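Side-chain contacts in cytochrome P450 268A2 Cyp268A2 (Mycobacterium marinum, PDB 6BLD), which belongs to the cytochrome P450 family, mainly helical haem proteins, and here holds protoporphyrin IX with iron together with (3E,5E)-6,10-dimethylundeca-3,5,9-trien-2-one: residues 229-234 with 251-256; 156-161 with 268-273; 274-279 with 352-357; 171-176 with 217-222. One frame throughout, in Å; residues are numbered along the deposited sequence.

In the fold
Following the chain from the N terminus, segment 156-161 opens the longest loop of the set, which contact 2 closes about a hundred residues later at 268-273. Within that span contact 4 joins 171-176 to helix 201-225, and then contact 1 joins helix 231-237 to helix 247-278, so two shorter loops lie in series inside a longer one. Contact 3 follows, running from the end of helix 247-278 to the loop at 352-357. Contacts 1 and 4 touch, with centres about 10 Å apart. Contacts 1, 2 and 3 are strung along the long helix 247-278, tying it in turn to helix 231-237, to the end of helix 153-158 where it runs into helix 160-170, and to the loop preceding helix 375-392.

Contact 1 (229-234 with 251-256); sequences DDLFSA and AAFFVL
Leu231 and Phe253 both carry their CG trans to the backbone nitrogen (chi1 -160° and 168°), and these torsions send the two side chains into the gap between helices 231-237 and 247-278. There the CD2 branch of Leu231 arrives at the edge of the Phe253 ring, in the ring plane, 3.5 Å from CE2 and nearly as close to CZ. A branched aliphatic suits this place because a methyl can settle against a ring edge without asking for a polar partner, and the long, flat Phe253 carries that edge across to it.

The second pair lies alongside. Phe232 and Phe254 form an offset edge-to-face stack, in which the edge of Phe254 is turned toward the face of Phe232; the centroids are 5.6 Å apart and the planes are inclined at 62°. Phenylalanine suits both positions, since one ring gives a face and the other an edge. The nearest atoms, Phe232 CE1 and Phe254 CD1, are 4.0 Å apart, at van der Waals distance.

The start of the shorter helix is capped by Asp230, whose OD1 accepts from Ser233 N at 2.8 Å, from above the carboxylate plane. Arg223 of helix 201-225 forms a salt bridge with the same carboxylate. Val170 of helix 160-170 packs against both stacked rings, and the side chain of Phe253 comes within about 5 Å of the haem.

Across the interface every touching group is apolar and buried. Cohesion therefore depends on dispersion and on the modest electrostatics of ring hydrogens set toward a pi face.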
# COMPACT_ATOMS: atom_id res chain seq x y z
N ASP A 229 -20.96 -14.73 8.00
CA ASP A 229 -19.74 -14.91 8.77
C ASP A 229 -18.59 -14.07 8.24
O ASP A 229 -17.46 -14.22 8.71
CB ASP A 229 -19.34 -16.38 8.80
CG ASP A 229 -19.99 -17.15 9.93
OD1 ASP A 229 -20.28 -16.54 10.97
OD2 ASP A 229 -20.20 -18.37 9.77
N ASP A 230 -18.84 -13.20 7.27
CA ASP A 230 -17.78 -12.51 6.55
C ASP A 230 -17.33 -11.26 7.30
O ASP A 230 -17.79 -10.95 8.41
CB ASP A 230 -18.24 -12.16 5.14
CG ASP A 230 -19.32 -11.09 5.14
OD1 ASP A 230 -18.98 -9.89 5.24
OD2 ASP A 230 -20.51 -11.46 5.06
N LEU A 231 -16.43 -10.52 6.66
CA LEU A 231 -15.84 -9.33 7.28
C LEU A 231 -16.84 -8.18 7.33
O LEU A 231 -16.96 -7.50 8.35
CB LEU A 231 -14.60 -8.93 6.50
CG LEU A 231 -13.57 -8.03 7.17
CD1 LEU A 231 -12.20 -8.43 6.67
CD2 LEU A 231 -13.85 -6.58 6.84
N PHE A 232 -17.57 -7.96 6.23
CA PHE A 232 -18.52 -6.85 6.17
C PHE A 232 -19.72 -7.09 7.07
O PHE A 232 -20.27 -6.14 7.64
CB PHE A 232 -18.97 -6.63 4.73
CG PHE A 232 -19.19 -5.19 4.37
CD1 PHE A 232 -18.23 -4.23 4.66
CD2 PHE A 232 -20.36 -4.79 3.75
CE1 PHE A 232 -18.43 -2.91 4.34
CE2 PHE A 232 -20.56 -3.47 3.42
CZ PHE A 232 -19.59 -2.53 3.71
N SER A 233 -20.16 -8.35 7.20
CA SER A 233 -21.30 -8.66 8.05
C SER A 233 -21.06 -8.21 9.48
O SER A 233 -21.92 -7.58 10.10
CB SER A 233 -21.58 -10.16 8.01
OG SER A 233 -22.05 -10.58 6.74
N ALA A 234 -19.89 -8.55 10.03
CA ALA A 234 -19.58 -8.17 11.40
C ALA A 234 -19.48 -6.66 11.56
O ALA A 234 -19.83 -6.13 12.61
CB ALA A 234 -18.28 -8.84 11.85
N ALA A 251 -19.01 2.85 4.68
CA ALA A 251 -18.52 3.02 3.32
C ALA A 251 -17.05 3.44 3.31
O ALA A 251 -16.28 3.01 2.44
CB ALA A 251 -19.37 4.05 2.57
N ALA A 252 -16.64 4.27 4.27
CA ALA A 252 -15.25 4.71 4.32
C ALA A 252 -14.31 3.53 4.55
O ALA A 252 -13.22 3.47 3.96
CB ALA A 252 -15.07 5.76 5.41
N PHE A 253 -14.71 2.57 5.39
CA PHE A 253 -13.87 1.40 5.60
C PHE A 253 -13.84 0.50 4.37
O PHE A 253 -12.82 -0.12 4.07
CB PHE A 253 -14.34 0.61 6.82
CG PHE A 253 -13.70 -0.75 6.92
CD1 PHE A 253 -12.40 -0.88 7.38
CD2 PHE A 253 -14.39 -1.89 6.54
CE1 PHE A 253 -11.80 -2.12 7.47
CE2 PHE A 253 -13.80 -3.13 6.63
CZ PHE A 253 -12.50 -3.25 7.09
N PHE A 254 -14.97 0.42 3.65
CA PHE A 254 -15.00 -0.36 2.41
C PHE A 254 -14.00 0.18 1.40
O PHE A 254 -13.32 -0.58 0.71
CB PHE A 254 -16.41 -0.37 1.83
CG PHE A 254 -16.55 -1.22 0.60
CD1 PHE A 254 -16.69 -2.60 0.70
CD2 PHE A 254 -16.53 -0.64 -0.66
CE1 PHE A 254 -16.82 -3.38 -0.43
CE2 PHE A 254 -16.66 -1.42 -1.80
CZ PHE A 254 -16.80 -2.79 -1.68
N VAL A 255 -13.90 1.51 1.30
CA VAL A 255 -12.90 2.12 0.43
C VAL A 255 -11.50 1.81 0.93
O VAL A 255 -10.62 1.39 0.16
CB VAL A 255 -13.13 3.64 0.32
CG1 VAL A 255 -12.04 4.28 -0.54
CG2 VAL A 255 -14.51 3.92 -0.26
N LEU A 256 -11.26 2.02 2.22
CA LEU A 256 -9.96 1.69 2.80
C LEU A 256 -9.59 0.23 2.53
O LEU A 256 -8.47 -0.06 2.10
CB LEU A 256 -9.98 1.97 4.30
CG LEU A 256 -8.80 1.46 5.12
CD1 LEU A 256 -7.47 2.01 4.60
CD2 LEU A 256 -8.97 1.75 6.61

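Contact 2 (156-161 with 268-273); sequences HCAKEL and TISHGL
Ala158 and Ile269 bring their backbones close together, with the CA atoms 5.5 Å apart, where a wider pi-type turn at 156-158 meets the regular helix 247-278. So close an approach calls for a small residue, and Ala158 turns its single methyl toward the other helix. Its CB touches two side chains, lying 4.0 Å from Ile269 CG2 and 3.2 Å from Ser270 OG, the latter a tight approach but not a hydrogen bond.

The two branches of Ile269 divide the work. CG2, trans to the backbone nitrogen, rests against CA and CB of Ala158, whereas the other branch reaches out so that CD1 comes to 3.8 Å from Ala158 O. That carbonyl oxygen is buried by the contact and finds no polar partner in the model. Ser270 keeps its hydroxyl beside its own backbone nitrogen (chi1 -65°), from where OG makes a weak hydrogen bond back to Arg266 O; a small side chain whose polar end can turn to its own helix fits such a narrow gap.

This is the helical core of the P450 fold: the E-helix region (153-158 and 160-170) packs on helix 247-278, the D helix (123-147) and L helix (375-392) complete the bundle, and strand 411-418 borders Ser270.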
# COMPACT_ATOMS: atom_id res chain seq x y z
N HIS A 156 -3.83 -9.37 -16.47
CA HIS A 156 -4.15 -10.78 -16.56
C HIS A 156 -3.67 -11.59 -15.37
O HIS A 156 -3.86 -12.81 -15.34
CB HIS A 156 -3.56 -11.37 -17.85
CG HIS A 156 -4.31 -10.99 -19.09
ND1 HIS A 156 -4.45 -9.68 -19.49
CD2 HIS A 156 -4.96 -11.74 -20.01
CE1 HIS A 156 -5.16 -9.64 -20.61
NE2 HIS A 156 -5.48 -10.87 -20.94
N CYS A 157 -3.05 -10.96 -14.37
CA CYS A 157 -2.54 -11.71 -13.23
C CYS A 157 -2.40 -10.86 -11.97
O CYS A 157 -2.99 -11.18 -10.94
CB CYS A 157 -1.18 -12.33 -13.58
SG CYS A 157 -0.48 -13.35 -12.26
N ALA A 158 -1.63 -9.77 -12.06
CA ALA A 158 -1.28 -9.01 -10.86
C ALA A 158 -2.52 -8.45 -10.16
O ALA A 158 -2.57 -8.41 -8.93
CB ALA A 158 -0.32 -7.88 -11.22
N LYS A 159 -3.52 -8.03 -10.93
CA LYS A 159 -4.72 -7.45 -10.34
C LYS A 159 -5.78 -8.49 -9.99
O LYS A 159 -6.74 -8.16 -9.28
CB LYS A 159 -5.33 -6.41 -11.29
CG LYS A 159 -6.00 -7.02 -12.51
CD LYS A 159 -7.13 -6.13 -13.03
CE LYS A 159 -8.01 -6.90 -14.00
NZ LYS A 159 -8.98 -6.01 -14.70
N GLU A 160 -5.63 -9.73 -10.46
CA GLU A 160 -6.71 -10.71 -10.35
C GLU A 160 -6.77 -11.34 -8.96
O GLU A 160 -7.84 -11.45 -8.37
CB GLU A 160 -6.56 -11.78 -11.42
CG GLU A 160 -7.30 -11.47 -12.71
CD GLU A 160 -8.69 -10.92 -12.46
OE1 GLU A 160 -9.50 -11.59 -11.78
OE2 GLU A 160 -8.98 -9.80 -12.94
N LEU A 161 -5.63 -11.78 -8.43
CA LEU A 161 -5.62 -12.47 -7.14
C LEU A 161 -6.04 -11.55 -5.99
O LEU A 161 -6.81 -11.98 -5.12
CB LEU A 161 -4.25 -13.09 -6.85
CG LEU A 161 -4.23 -13.95 -5.59
CD1 LEU A 161 -5.26 -15.07 -5.69
CD2 LEU A 161 -2.84 -14.52 -5.33
N THR A 268 3.01 -5.34 -5.70
CA THR A 268 4.07 -6.24 -5.25
C THR A 268 4.22 -7.44 -6.18
O THR A 268 5.34 -7.92 -6.39
CB THR A 268 3.80 -6.70 -3.82
OG1 THR A 268 3.60 -5.55 -2.98
CG2 THR A 268 4.97 -7.51 -3.28
N ILE A 269 3.11 -7.92 -6.75
CA ILE A 269 3.19 -9.03 -7.69
C ILE A 269 3.89 -8.60 -8.97
O ILE A 269 4.75 -9.32 -9.50
CB ILE A 269 1.79 -9.60 -7.97
CG1 ILE A 269 1.23 -10.27 -6.71
CG2 ILE A 269 1.82 -10.58 -9.13
CD1 ILE A 269 -0.27 -10.49 -6.75
N SER A 270 3.56 -7.42 -9.49
CA SER A 270 4.21 -6.92 -10.69
C SER A 270 5.69 -6.64 -10.45
O SER A 270 6.54 -7.04 -11.25
CB SER A 270 3.50 -5.65 -11.19
OG SER A 270 2.18 -5.94 -11.60
N HIS A 271 6.01 -5.96 -9.35
CA HIS A 271 7.41 -5.72 -9.01
C HIS A 271 8.15 -7.02 -8.77
O HIS A 271 9.35 -7.12 -9.06
CB HIS A 271 7.51 -4.81 -7.78
CG HIS A 271 7.08 -3.40 -8.03
ND1 HIS A 271 7.65 -2.60 -9.00
CD2 HIS A 271 6.15 -2.63 -7.42
CE1 HIS A 271 7.08 -1.41 -8.99
NE2 HIS A 271 6.17 -1.40 -8.04
N GLY A 272 7.46 -8.04 -8.24
CA GLY A 272 8.12 -9.29 -7.94
C GLY A 272 8.53 -10.06 -9.19
O GLY A 272 9.63 -10.62 -9.25
N LEU A 273 7.65 -10.10 -10.19
CA LEU A 273 7.98 -10.80 -11.43
C LEU A 273 9.16 -10.14 -12.13
O LEU A 273 10.04 -10.82 -12.66
CB LEU A 273 6.77 -10.84 -12.36
CG LEU A 273 6.97 -11.59 -13.68
CD1 LEU A 273 7.00 -13.10 -13.44
CD2 LEU A 273 5.89 -11.23 -14.68

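Contact 3 (274-279 with 352-357); sequences KALTDF and LDLSRS
Leu352 lies over one face of the Phe279 ring. Its CB is 3.7 Å from the ring centroid and 15° off the ring normal, a CH-pi contact, with Phe279 CD1 the nearest ring atom. The ring's edge points another way: Ala275 O lies there, in the ring plane. Phe279 is the first residue to leave helical angles after helix 247-278, and its CG, trans to the carbonyl carbon (chi1 -64°), sets one ring face against Leu352 CB. A flat aromatic suits this helix end, since Trp304 of helix 290-305 can also meet the ring, planes at about 85°.

Beyond CB, Leu352 continues to the helix itself, its CD2 reaching 3.8 Å from Ala275 CB. Alanine leaves room there for the leucine branches.

The loop belongs to the meander of the P450 fold, after helix 290-305 with its ExxR motif, Glu300 to Arg303. Arg356 NE forms a salt bridge with Glu300, consistent with the E-R-R triad of P450s. A type I turn spans Asp353 to Arg356. Within it Ser355 N bonds Asp353 OD1 at 3.2 Å from above the carboxylate plane, making an Asx turn; Ser355 OG adds a second bond to OD1 on the syn side, somewhat out of plane.

That turn presents Leu354 to the helix, where its CD1 meets CD2 of Leu276 at 4.1 Å, the side chains crossing at about a right angle; branched leucine ends suit such methyl-to-methyl packing.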
# COMPACT_ATOMS: atom_id res chain seq x y z
N LYS A 274 9.20 -8.80 -12.13
CA LYS A 274 10.33 -8.09 -12.73
C LYS A 274 11.61 -8.34 -11.94
O LYS A 274 12.69 -8.46 -12.53
CB LYS A 274 10.02 -6.59 -12.80
CG LYS A 274 11.16 -5.75 -13.35
CD LYS A 274 11.51 -6.14 -14.77
CE LYS A 274 12.44 -5.12 -15.41
NZ LYS A 274 12.26 -3.77 -14.82
N ALA A 275 11.51 -8.41 -10.61
CA ALA A 275 12.68 -8.69 -9.79
C ALA A 275 13.22 -10.09 -10.05
O ALA A 275 14.43 -10.30 -10.12
CB ALA A 275 12.35 -8.51 -8.31
N LEU A 276 12.32 -11.07 -10.20
CA LEU A 276 12.76 -12.42 -10.55
C LEU A 276 13.39 -12.46 -11.93
O LEU A 276 14.32 -13.25 -12.16
CB LEU A 276 11.58 -13.39 -10.48
CG LEU A 276 10.97 -13.63 -9.09
CD1 LEU A 276 9.83 -14.64 -9.17
CD2 LEU A 276 12.04 -14.11 -8.11
N THR A 277 12.92 -11.62 -12.85
CA THR A 277 13.53 -11.55 -14.18
C THR A 277 14.90 -10.89 -14.13
O THR A 277 15.84 -11.32 -14.81
CB THR A 277 12.61 -10.81 -15.14
OG1 THR A 277 11.35 -11.48 -15.22
CG2 THR A 277 13.22 -10.74 -16.53
N ASP A 278 15.03 -9.83 -13.32
CA ASP A 278 16.29 -9.11 -13.22
C ASP A 278 17.34 -9.86 -12.42
O ASP A 278 18.53 -9.55 -12.53
CB ASP A 278 16.06 -7.73 -12.59
CG ASP A 278 15.21 -6.83 -13.46
OD1 ASP A 278 15.08 -7.11 -14.67
OD2 ASP A 278 14.66 -5.84 -12.94
N PHE A 279 16.94 -10.84 -11.61
CA PHE A 279 17.86 -11.64 -10.80
C PHE A 279 17.54 -13.11 -11.00
O PHE A 279 16.93 -13.75 -10.14
CB PHE A 279 17.77 -11.25 -9.32
CG PHE A 279 18.18 -9.83 -9.04
CD1 PHE A 279 17.28 -8.79 -9.16
CD2 PHE A 279 19.48 -9.55 -8.65
CE1 PHE A 279 17.66 -7.49 -8.90
CE2 PHE A 279 19.87 -8.25 -8.39
CZ PHE A 279 18.96 -7.22 -8.52
N LEU A 352 18.70 -7.78 -4.96
CA LEU A 352 17.65 -8.68 -4.49
C LEU A 352 18.27 -9.90 -3.83
O LEU A 352 19.02 -10.64 -4.46
CB LEU A 352 16.75 -9.09 -5.65
CG LEU A 352 15.46 -9.83 -5.27
CD1 LEU A 352 14.43 -8.86 -4.72
CD2 LEU A 352 14.90 -10.59 -6.46
N ASP A 353 17.96 -10.10 -2.55
CA ASP A 353 18.45 -11.24 -1.78
C ASP A 353 17.25 -11.89 -1.10
O ASP A 353 16.86 -11.50 0.01
CB ASP A 353 19.52 -10.82 -0.77
CG ASP A 353 20.10 -12.00 -0.01
OD1 ASP A 353 19.91 -13.15 -0.45
OD2 ASP A 353 20.76 -11.77 1.03
N LEU A 354 16.66 -12.88 -1.77
CA LEU A 354 15.52 -13.61 -1.24
C LEU A 354 15.86 -14.44 -0.01
O LEU A 354 14.95 -14.98 0.63
CB LEU A 354 14.93 -14.52 -2.32
CG LEU A 354 14.57 -13.86 -3.65
CD1 LEU A 354 14.00 -14.87 -4.64
CD2 LEU A 354 13.60 -12.71 -3.44
N SER A 355 17.14 -14.55 0.34
CA SER A 355 17.58 -15.23 1.55
C SER A 355 17.83 -14.27 2.71
O SER A 355 18.29 -14.71 3.76
CB SER A 355 18.85 -16.03 1.27
OG SER A 355 19.99 -15.19 1.24
N ARG A 356 17.53 -12.98 2.53
CA ARG A 356 17.88 -11.98 3.53
C ARG A 356 17.24 -12.30 4.87
O ARG A 356 16.01 -12.38 4.98
CB ARG A 356 17.46 -10.59 3.05
CG ARG A 356 18.05 -9.46 3.88
CD ARG A 356 17.46 -8.11 3.49
NE ARG A 356 17.61 -7.84 2.06
CZ ARG A 356 18.72 -7.36 1.50
NH1 ARG A 356 19.78 -7.11 2.25
NH2 ARG A 356 18.76 -7.14 0.20
N SER A 357 18.07 -12.51 5.88
CA SER A 357 17.62 -12.78 7.24
C SER A 357 18.63 -12.22 8.23
O SER A 357 19.80 -12.62 8.21
CB SER A 357 17.42 -14.28 7.46
OG SER A 357 16.63 -14.53 8.61

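Contact 4 (171-176 with 217-222); sequences GIPEAD and ASLAAE
Leu219 supplies the tight part of this contact almost alone. Its CD1 stands 3.2 Å from Gly171 O, a close methyl-to-carbonyl van der Waals contact and not a hydrogen bond, and 3.7 Å from Pro173 CD. At chi1 -146° both methyls face the carbonyl, with CD2 4.0 Å from Gly171 O. A leucine suits the position because its two branches serve two partners: CD1 meets the loop, while CD2 also lies against the Phe232 ring.

Gly171, the first residue past helix 160-170, has a positive phi of 92°, a backbone angle that glycine, lacking a CB, takes up without strain. Pro173, two residues on, offers the flank of its rigid ring, which slides past Leu219 in the opposite direction.

The looser side is that of Pro173, whose ring is exposed to solvent and meets the helix through CD alone.

The loop leads from helix 160-170 to helix 177-186 and lies against helix 201-225, to which Asp176 OD1 adds a hydrogen bond with Tyr211. Other helices back the apolar residues: Leu219 rests on Phe232 of helix 231-237 and Val170 of helix 160-170, and Ile172 packs against Phe254 of helix 247-278.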
# COMPACT_ATOMS: atom_id res chain seq x y z
N GLY A 171 -17.43 -10.42 0.39
CA GLY A 171 -18.67 -10.84 -0.24
C GLY A 171 -19.13 -9.95 -1.38
O GLY A 171 -20.34 -9.80 -1.58
N ILE A 172 -18.21 -9.35 -2.12
CA ILE A 172 -18.58 -8.47 -3.23
C ILE A 172 -19.25 -9.29 -4.32
O ILE A 172 -18.72 -10.35 -4.71
CB ILE A 172 -17.35 -7.73 -3.76
CG1 ILE A 172 -16.62 -7.02 -2.62
CG2 ILE A 172 -17.74 -6.73 -4.85
CD1 ILE A 172 -15.46 -6.16 -3.07
N PRO A 173 -20.39 -8.86 -4.86
CA PRO A 173 -21.00 -9.59 -5.98
C PRO A 173 -20.06 -9.64 -7.18
O PRO A 173 -19.27 -8.73 -7.41
CB PRO A 173 -22.26 -8.78 -6.29
CG PRO A 173 -22.56 -8.04 -5.02
CD PRO A 173 -21.22 -7.73 -4.41
N GLU A 174 -20.17 -10.73 -7.94
CA GLU A 174 -19.24 -10.96 -9.04
C GLU A 174 -19.32 -9.86 -10.09
O GLU A 174 -18.30 -9.49 -10.68
CB GLU A 174 -19.50 -12.32 -9.68
CG GLU A 174 -18.56 -12.65 -10.82
CD GLU A 174 -17.24 -13.23 -10.35
OE1 GLU A 174 -17.14 -13.60 -9.16
OE2 GLU A 174 -16.31 -13.33 -11.17
N ALA A 175 -20.52 -9.32 -10.33
CA ALA A 175 -20.68 -8.27 -11.33
C ALA A 175 -19.96 -6.98 -10.95
O ALA A 175 -19.74 -6.13 -11.81
CB ALA A 175 -22.16 -7.99 -11.57
N ASP A 176 -19.59 -6.82 -9.68
CA ASP A 176 -18.93 -5.62 -9.20
C ASP A 176 -17.45 -5.82 -8.91
O ASP A 176 -16.77 -4.86 -8.52
CB ASP A 176 -19.62 -5.09 -7.94
CG ASP A 176 -21.06 -4.70 -8.18
OD1 ASP A 176 -21.29 -3.81 -9.02
OD2 ASP A 176 -21.95 -5.29 -7.54
N ALA A 217 -23.03 0.61 0.14
CA ALA A 217 -24.40 0.77 0.61
C ALA A 217 -25.24 -0.45 0.26
O ALA A 217 -26.09 -0.88 1.06
CB ALA A 217 -25.02 2.03 0.02
N SER A 218 -25.03 -1.03 -0.93
CA SER A 218 -25.79 -2.21 -1.33
C SER A 218 -25.42 -3.43 -0.49
O SER A 218 -26.29 -4.20 -0.08
CB SER A 218 -25.58 -2.50 -2.81
OG SER A 218 -26.23 -1.53 -3.62
N LEU A 219 -24.12 -3.61 -0.22
CA LEU A 219 -23.69 -4.76 0.57
C LEU A 219 -24.07 -4.58 2.04
O LEU A 219 -24.44 -5.55 2.71
CB LEU A 219 -22.19 -4.97 0.42
CG LEU A 219 -21.74 -6.44 0.45
CD1 LEU A 219 -22.01 -7.11 -0.88
CD2 LEU A 219 -20.27 -6.54 0.81
N ALA A 220 -23.99 -3.35 2.55
CA ALA A 220 -24.37 -3.11 3.94
C ALA A 220 -25.85 -3.41 4.16
O ALA A 220 -26.22 -4.05 5.15
CB ALA A 220 -24.05 -1.67 4.33
N ALA A 221 -26.70 -2.94 3.25
CA ALA A 221 -28.12 -3.23 3.35
C ALA A 221 -28.40 -4.72 3.20
O ALA A 221 -29.33 -5.25 3.83
CB ALA A 221 -28.91 -2.43 2.32
N GLU A 222 -27.62 -5.42 2.37
CA GLU A 222 -27.82 -6.86 2.20
C GLU A 222 -27.43 -7.62 3.46
O GLU A 222 -28.13 -8.56 3.86
CB GLU A 222 -27.02 -7.36 1.00
CG GLU A 222 -26.99 -8.87 0.87
CD GLU A 222 -25.75 -9.39 0.17
OE1 GLU A 222 -25.71 -9.34 -1.08
OE2 GLU A 222 -24.82 -9.84 0.86